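Local atomic coordinates of trehalose-6-phosphate phosphatase (Neosartorya fumigata, PDB entry 5DXN), a protein that is a phosphatase-family member of the haloacid dehalogenase (HAD) superfamily and holds a magnesium ion at the carboxyl ends of its central parallel strands. Residues A[26-31]-A[66-71]; A[213-218]-A[239-244]. One frame throughout, in Å; residues are numbered along the deposited sequence.

Interaction 1: A[26-31]-A[66-71]; sequences DYDGTL and SGRDQA. With MG (magnesium ion), chain B.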
ATOM      1  N   ASP A  26       4.348  -4.556   2.493  1.00 15.18           N
ATOM      2  CA  ASP A  26       3.165  -5.333   2.118  1.00 18.40           C
ATOM      3  C   ASP A  26       3.186  -6.647   2.906  1.00 17.66           C
ATOM      4  O   ASP A  26       4.263  -7.114   3.292  1.00 17.85           O
ATOM      5  CB  ASP A  26       3.159  -5.606   0.605  1.00 18.38           C
ATOM      6  CG  ASP A  26       2.034  -6.530   0.183  1.00 20.60           C
ATOM      7  OD1 ASP A  26       0.884  -6.240   0.535  1.00 21.51           O
ATOM      8  OD2 ASP A  26       2.317  -7.544  -0.486  1.00 19.90           O
ATOM      9  N   TYR A  27       2.013  -7.236   3.163  1.00 17.25           N
ATOM     10  CA  TYR A  27       1.961  -8.515   3.863  1.00 19.31           C
ATOM     11  C   TYR A  27       1.952  -9.716   2.919  1.00 19.69           C
ATOM     12  O   TYR A  27       2.955 -10.392   2.755  1.00 22.28           O
ATOM     13  CB  TYR A  27       0.738  -8.584   4.771  1.00 20.06           C
ATOM     14  CG  TYR A  27       0.714  -9.881   5.530  1.00 23.32           C
ATOM     15  CD1 TYR A  27       1.676 -10.146   6.489  1.00 24.45           C
ATOM     16  CD2 TYR A  27      -0.238 -10.849   5.264  1.00 26.19           C
ATOM     17  CE1 TYR A  27       1.679 -11.347   7.190  1.00 30.05           C
ATOM     18  CE2 TYR A  27      -0.247 -12.049   5.958  1.00 25.20           C
ATOM     19  CZ  TYR A  27       0.708 -12.288   6.916  1.00 29.93           C
ATOM     20  OH  TYR A  27       0.695 -13.479   7.599  1.00 31.92           O
ATOM     21  N   ASP A  28       0.819  -9.964   2.264  1.00 22.19           N
ATOM     22  CA  ASP A  28       0.690 -11.170   1.453  1.00 24.77           C
ATOM     23  C   ASP A  28       1.633 -11.210   0.256  1.00 24.66           C
ATOM     24  O   ASP A  28       1.655 -10.275  -0.551  1.00 26.62           O
ATOM     25  CB  ASP A  28      -0.755 -11.315   0.970  1.00 22.24           C
ATOM     26  CG  ASP A  28      -1.683 -11.796   2.072  1.00 27.82           C
ATOM     27  OD1 ASP A  28      -1.537 -12.967   2.490  1.00 32.08           O
ATOM     28  OD2 ASP A  28      -2.544 -11.002   2.525  1.00 28.24           O
ATOM     29  N   GLY A  29       2.383 -12.304   0.135  1.00 22.12           N
ATOM     30  CA  GLY A  29       3.324 -12.482  -0.956  1.00 22.71           C
ATOM     31  C   GLY A  29       4.663 -11.829  -0.691  1.00 19.78           C
ATOM     32  O   GLY A  29       5.606 -11.995  -1.456  1.00 22.87           O
ATOM     33  N   THR A  30       4.747 -11.105   0.419  1.00 20.26           N
ATOM     34  CA  THR A  30       5.941 -10.329   0.735  1.00 19.42           C
ATOM     35  C   THR A  30       6.569 -10.794   2.047  1.00 19.36           C
ATOM     36  O   THR A  30       7.708 -11.258   2.050  1.00 20.10           O
ATOM     37  CB  THR A  30       5.595  -8.837   0.796  1.00 21.12           C
ATOM     38  OG1 THR A  30       5.106  -8.416  -0.492  1.00 20.51           O
ATOM     39  CG2 THR A  30       6.805  -8.006   1.201  1.00 20.71           C
ATOM     40  N   LEU A  31       5.826 -10.676   3.146  1.00 18.83           N
ATOM     41  CA  LEU A  31       6.275 -11.209   4.436  1.00 19.61           C
ATOM     42  C   LEU A  31       5.942 -12.697   4.584  1.00 23.32           C
ATOM     43  O   LEU A  31       6.558 -13.392   5.393  1.00 24.92           O
ATOM     44  CB  LEU A  31       5.668 -10.410   5.594  1.00 21.90           C
ATOM     45  CG  LEU A  31       6.233  -9.005   5.819  1.00 18.59           C
ATOM     46  CD1 LEU A  31       5.377  -8.231   6.797  1.00 19.32           C
ATOM     47  CD2 LEU A  31       7.689  -9.027   6.305  1.00 23.25           C
ATOM     48  N   SER A  66      -1.704  -3.596   4.327  1.00 20.03           N
ATOM     49  CA  SER A  66      -2.423  -4.774   3.885  1.00 20.69           C
ATOM     50  C   SER A  66      -3.874  -4.519   3.473  1.00 22.99           C
ATOM     51  O   SER A  66      -4.533  -3.618   3.976  1.00 22.75           O
ATOM     52  CB  SER A  66      -2.398  -5.822   4.991  1.00 23.93           C
ATOM     53  OG  SER A  66      -2.961  -7.030   4.529  1.00 28.85           O
ATOM     54  N   GLY A  67      -4.366  -5.369   2.590  1.00 22.65           N
ATOM     55  CA  GLY A  67      -5.780  -5.373   2.272  1.00 23.08           C
ATOM     56  C   GLY A  67      -6.537  -6.286   3.198  1.00 26.42           C
ATOM     57  O   GLY A  67      -7.765  -6.343   3.149  1.00 25.56           O
ATOM     58  N   ARG A  68      -5.800  -6.995   4.055  1.00 26.09           N
ATOM     59  CA  ARG A  68      -6.405  -7.910   5.007  1.00 27.15           C
ATOM     60  C   ARG A  68      -7.385  -7.192   5.917  1.00 25.43           C
ATOM     61  O   ARG A  68      -7.258  -5.994   6.212  1.00 23.56           O
ATOM     62  CB  ARG A  68      -5.338  -8.599   5.858  1.00 26.33           C
ATOM     63  CG  ARG A  68      -4.495  -9.619   5.131  1.00 29.69           C
ATOM     64  CD  ARG A  68      -5.122 -10.977   5.234  1.00 29.64           C
ATOM     65  NE  ARG A  68      -4.355 -11.984   4.521  1.00 26.88           N
ATOM     66  CZ  ARG A  68      -4.775 -13.230   4.342  1.00 33.61           C
ATOM     67  NH1 ARG A  68      -5.945 -13.610   4.844  1.00 33.01           N
ATOM     68  NH2 ARG A  68      -4.023 -14.095   3.680  1.00 29.22           N
ATOM     69  N   ASP A  69      -8.362  -7.952   6.382  1.00 32.51           N
ATOM     70  CA  ASP A  69      -9.326  -7.448   7.334  1.00 30.44           C
ATOM     71  C   ASP A  69      -8.628  -6.916   8.583  1.00 30.32           C
ATOM     72  O   ASP A  69      -7.557  -7.395   8.977  1.00 29.36           O
ATOM     73  CB  ASP A  69     -10.318  -8.558   7.687  1.00 34.64           C
ATOM     74  CG  ASP A  69     -10.648  -9.439   6.489  1.00 44.00           C
ATOM     75  OD1 ASP A  69     -11.393  -8.971   5.596  1.00 50.59           O
ATOM     76  OD2 ASP A  69     -10.150 -10.590   6.435  1.00 46.62           O
ATOM     77  N   GLN A  70      -9.237  -5.906   9.187  1.00 28.36           N
ATOM     78  CA  GLN A  70      -8.712  -5.262  10.379  1.00 26.17           C
ATOM     79  C   GLN A  70      -8.500  -6.249  11.545  1.00 28.54           C
ATOM     80  O   GLN A  70      -7.550  -6.124  12.330  1.00 24.45           O
ATOM     81  CB  GLN A  70      -9.669  -4.150  10.790  1.00 27.01           C
ATOM     82  CG  GLN A  70      -9.312  -3.415  12.051  1.00 24.18           C
ATOM     83  CD  GLN A  70     -10.438  -2.493  12.489  1.00 29.65           C
ATOM     84  OE1 GLN A  70     -11.549  -2.558  11.955  1.00 30.93           O
ATOM     85  NE2 GLN A  70     -10.156  -1.626  13.456  1.00 27.63           N
ATOM     86  N   ALA A  71      -9.395  -7.228  11.649  1.00 26.49           N
ATOM     87  CA  ALA A  71      -9.340  -8.218  12.717  1.00 28.74           C
ATOM     88  C   ALA A  71      -8.157  -9.155  12.532  1.00 26.96           C
ATOM     89  O   ALA A  71      -7.610  -9.689  13.504  1.00 27.88           O
ATOM     90  CB  ALA A  71     -10.636  -9.009  12.772  1.00 33.74           C
TER
HETATM   91 MG    MG B 301       1.141  -8.648  -1.636  1.00 19.21          MG
HETATM   92  O   HOH W   1      -0.629  -8.359  -0.591  1.00 27.00           O
HETATM   93  O   HOH W   2      -1.741  -8.418   2.448  1.00 24.32           O
HETATM   94  O   HOH W   3       0.675  -7.060  -2.817  1.00 23.93           O
HETATM   95  O   HOH W   4       0.215 -10.015  -2.950  1.00 29.42           O
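Asp28 and Arg68 meet through a two-pronged, side-on salt bridge, while the backbone of the same aspartate turns the other way to bind magnesium. NE of Arg68 donates to the syn lone pair of Asp28 OD2 at 2.9 Å, and NH2 of Arg68 reaches OD1 of Asp28 at 3.0 Å along an almost straight bond (170°). The carboxylate and guanidinium planes stand 38° apart, and the NH2 bond keeps closer to the guanidinium plane than the NE bond does. A bend at chi2 of Arg68 (-91°) carries its head across the aspartate. Beside this bridge, water 2 links Asp28 N, Asp28 OD2 and Ser66 OG; that hydroxyl also accepts from Arg68 N, an ST turn that ties the two contact residues of 66-71 together. The magnesium ion takes Asp26 OD2 at 2.0 Å and Asp28 O at 2.0 Å, with Thr30 OG1 donating to the anti side of Asp26 OD2. The spacing of Asp26, Asp28 and Thr30, at the C-terminal end of strand 21-26, is consistent with the DxDx(T/V) motif of the HAD superfamily. With one oxygen to each Arg68 nitrogen, and water 2 on OD2 as well, the Asp28 carboxylate is fixed against rotation about its CB-CG bond.

Interaction 2: A[213-218]-A[239-244]; sequences LCLGDD and FSVTVG. With MG (magnesium ion), chain B.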
ATOM      1  N   LEU A 213      12.904   1.380   3.539  1.00 12.89           N
ATOM      2  CA  LEU A 213      12.804   0.083   2.873  1.00 13.39           C
ATOM      3  C   LEU A 213      11.347  -0.195   2.595  1.00 13.48           C
ATOM      4  O   LEU A 213      10.517  -0.226   3.515  1.00 14.35           O
ATOM      5  CB  LEU A 213      13.419  -1.039   3.731  1.00 14.88           C
ATOM      6  CG  LEU A 213      13.254  -2.467   3.198  1.00 14.63           C
ATOM      7  CD1 LEU A 213      13.896  -2.610   1.761  1.00 15.64           C
ATOM      8  CD2 LEU A 213      13.849  -3.489   4.160  1.00 16.16           C
ATOM      9  N   CYS A 214      11.035  -0.383   1.324  1.00 10.79           N
ATOM     10  CA  CYS A 214       9.648  -0.519   0.910  1.00 12.25           C
ATOM     11  C   CYS A 214       9.562  -1.790   0.075  1.00 16.25           C
ATOM     12  O   CYS A 214      10.275  -1.914  -0.919  1.00 14.68           O
ATOM     13  CB  CYS A 214       9.230   0.720   0.132  1.00 12.83           C
ATOM     14  SG  CYS A 214       7.573   0.588  -0.529  1.00 21.05           S
ATOM     15  N   LEU A 215       8.723  -2.734   0.504  1.00 13.69           N
ATOM     16  CA  LEU A 215       8.680  -4.083  -0.061  1.00 12.72           C
ATOM     17  C   LEU A 215       7.280  -4.486  -0.495  1.00 13.40           C
ATOM     18  O   LEU A 215       6.333  -4.306   0.261  1.00 15.65           O
ATOM     19  CB  LEU A 215       9.183  -5.109   0.969  1.00 15.56           C
ATOM     20  CG  LEU A 215      10.685  -5.198   1.213  1.00 18.77           C
ATOM     21  CD1 LEU A 215      10.982  -5.641   2.620  1.00 19.79           C
ATOM     22  CD2 LEU A 215      11.255  -6.238   0.286  1.00 23.42           C
ATOM     23  N   GLY A 216       7.142  -5.044  -1.698  1.00 14.17           N
ATOM     24  CA  GLY A 216       5.855  -5.598  -2.095  1.00 16.36           C
ATOM     25  C   GLY A 216       6.014  -6.516  -3.292  1.00 17.65           C
ATOM     26  O   GLY A 216       7.064  -6.513  -3.922  1.00 18.75           O
ATOM     27  N   ASP A 217       4.961  -7.256  -3.641  1.00 19.06           N
ATOM     28  CA  ASP A 217       5.091  -8.345  -4.598  1.00 18.64           C
ATOM     29  C   ASP A 217       4.216  -8.227  -5.849  1.00 23.07           C
ATOM     30  O   ASP A 217       4.432  -8.972  -6.798  1.00 23.85           O
ATOM     31  CB  ASP A 217       4.771  -9.689  -3.909  1.00 20.15           C
ATOM     32  CG  ASP A 217       3.298  -9.816  -3.517  1.00 23.66           C
ATOM     33  OD1 ASP A 217       2.783  -8.939  -2.795  1.00 24.08           O
ATOM     34  OD2 ASP A 217       2.633 -10.793  -3.939  1.00 26.66           O
ATOM     35  N   ASP A 218       3.237  -7.325  -5.865  1.00 18.51           N
ATOM     36  CA  ASP A 218       2.348  -7.273  -7.039  1.00 24.06           C
ATOM     37  C   ASP A 218       2.077  -5.855  -7.551  1.00 22.98           C
ATOM     38  O   ASP A 218       2.684  -4.889  -7.108  1.00 21.34           O
ATOM     39  CB  ASP A 218       1.019  -8.016  -6.751  1.00 26.32           C
ATOM     40  CG  ASP A 218       0.082  -7.274  -5.800  1.00 29.56           C
ATOM     41  OD1 ASP A 218       0.177  -6.041  -5.635  1.00 29.51           O
ATOM     42  OD2 ASP A 218      -0.797  -7.944  -5.210  1.00 33.98           O
ATOM     43  N   PHE A 239      15.275   2.255  -0.632  1.00 13.21           N
ATOM     44  CA  PHE A 239      15.376   0.928  -1.221  1.00 12.62           C
ATOM     45  C   PHE A 239      13.998   0.399  -1.541  1.00 13.38           C
ATOM     46  O   PHE A 239      13.310  -0.136  -0.665  1.00 14.08           O
ATOM     47  CB  PHE A 239      16.099  -0.027  -0.296  1.00 14.59           C
ATOM     48  CG  PHE A 239      17.503   0.405   0.034  1.00 15.81           C
ATOM     49  CD1 PHE A 239      17.753   1.305   1.067  1.00 15.89           C
ATOM     50  CD2 PHE A 239      18.565  -0.065  -0.713  1.00 17.07           C
ATOM     51  CE1 PHE A 239      19.064   1.704   1.357  1.00 17.62           C
ATOM     52  CE2 PHE A 239      19.867   0.317  -0.421  1.00 19.62           C
ATOM     53  CZ  PHE A 239      20.111   1.214   0.598  1.00 19.63           C
ATOM     54  N   SER A 240      13.586   0.581  -2.788  1.00 12.04           N
ATOM     55  CA  SER A 240      12.312   0.017  -3.213  1.00 13.13           C
ATOM     56  C   SER A 240      12.567  -1.362  -3.785  1.00 15.04           C
ATOM     57  O   SER A 240      13.310  -1.519  -4.758  1.00 18.36           O
ATOM     58  CB  SER A 240      11.631   0.913  -4.229  1.00 16.45           C
ATOM     59  OG  SER A 240      11.123   2.073  -3.600  1.00 17.88           O
ATOM     60  N   VAL A 241      11.939  -2.361  -3.191  1.00 13.75           N
ATOM     61  CA  VAL A 241      12.254  -3.743  -3.492  1.00 13.46           C
ATOM     62  C   VAL A 241      11.008  -4.541  -3.845  1.00 15.72           C
ATOM     63  O   VAL A 241      10.072  -4.619  -3.054  1.00 15.35           O
ATOM     64  CB  VAL A 241      12.957  -4.405  -2.288  1.00 13.92           C
ATOM     65  CG1 VAL A 241      13.427  -5.817  -2.632  1.00 15.08           C
ATOM     66  CG2 VAL A 241      14.127  -3.542  -1.762  1.00 15.40           C
ATOM     67  N   THR A 242      10.989  -5.128  -5.038  1.00 15.32           N
ATOM     68  CA  THR A 242       9.892  -6.023  -5.389  1.00 16.13           C
ATOM     69  C   THR A 242      10.261  -7.455  -5.032  1.00 17.01           C
ATOM     70  O   THR A 242      11.427  -7.841  -5.042  1.00 19.07           O
ATOM     71  CB  THR A 242       9.517  -5.927  -6.889  1.00 16.57           C
ATOM     72  OG1 THR A 242       8.251  -6.574  -7.099  1.00 21.29           O
ATOM     73  CG2 THR A 242      10.573  -6.588  -7.752  1.00 20.51           C
ATOM     74  N   VAL A 243       9.258  -8.231  -4.658  1.00 16.20           N
ATOM     75  CA  VAL A 243       9.438  -9.643  -4.408  1.00 16.82           C
ATOM     76  C   VAL A 243       9.018 -10.396  -5.662  1.00 20.76           C
ATOM     77  O   VAL A 243       7.840 -10.404  -6.018  1.00 20.51           O
ATOM     78  CB  VAL A 243       8.628 -10.098  -3.198  1.00 18.32           C
ATOM     79  CG1 VAL A 243       8.832 -11.584  -2.963  1.00 21.07           C
ATOM     80  CG2 VAL A 243       9.045  -9.286  -1.980  1.00 19.71           C
ATOM     81  N   GLY A 244       9.987 -11.016  -6.325  1.00 20.17           N
ATOM     82  CA  GLY A 244       9.730 -11.660  -7.601  1.00 25.17           C
ATOM     83  C   GLY A 244      10.997 -11.930  -8.380  1.00 22.80           C
ATOM     84  O   GLY A 244      12.108 -11.878  -7.843  1.00 25.04           O
TER
HETATM   85 MG    MG B 301       1.141  -8.648  -1.636  1.00 19.21          MG
HETATM   86  O   HOH W   4       0.215 -10.015  -2.950  1.00 29.42           O
HETATM   87  O   HOH W   5       5.724  -5.453  -7.581  1.00 26.04           O
HETATM   88  O   HOH W   3       0.675  -7.060  -2.817  1.00 23.93           O
HETATM   89  O   HOH W   1      -0.629  -8.359  -0.591  1.00 27.00           O
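Leu213 lays its CD1 methyl against Val241 CG2 at 3.7 Å and also reaches CB of Phe239. Next, Cys214 uses both backbone groups: its N donates to Phe239 O at 3.0 Å, and its O receives Val241 N at 2.9 Å. Leu215 lies side by side with Val241 and points the same way, its CD2 packed at 3.6 Å from Val241 CB, and Leu256 of the following strand meets both side chains. Strands 211-216 and 238-243 run parallel, their directions 17° apart, and are joined through helix 219-229 in a beta-alpha-beta crossover of the Rossmann-like HAD core; Cys214 and Ser240 face that helix. At Gly216 the pairing continues, the N donating to Val241 O at 3.3 Å and the O accepting from Val243 N at 2.9 Å. Beyond the strand, Asp217 sets its CB 3.9 Å from Val243 CB, while chi1 of 68° swings the carboxylate off Val243 toward the metal, where OD1 binds magnesium at 2.0 Å. Asp218, the N-cap of helix 219-229, shares water 4 with Asp217, and water 5 joins its carbonyl oxygen to Thr242 OG1, which also bonds to Lys248.

Interaction 2 is buried and chiefly backbone hydrogen bonding with aliphatic packing; interaction 1 is only partly buried, smaller in area, and carried by charge and water. They share no segment, yet strands 21-26 and 211-216 are neighbours in the same sheet, and Asp26 N probably bonds to Leu215 O at 3.0 Å. At the strand ends both contacts reach the one magnesium ion, an example of buried strands presenting polar loops: Asp26 and Asp28 supply ligands from interaction 1, Asp217 from interaction 2, and waters 1, 3 and 4 complete the six. The metal's charge probably offsets the closeness of two carboxylate oxygens, Asp26 OD2 and Asp217 OD1, 2.7 Å apart.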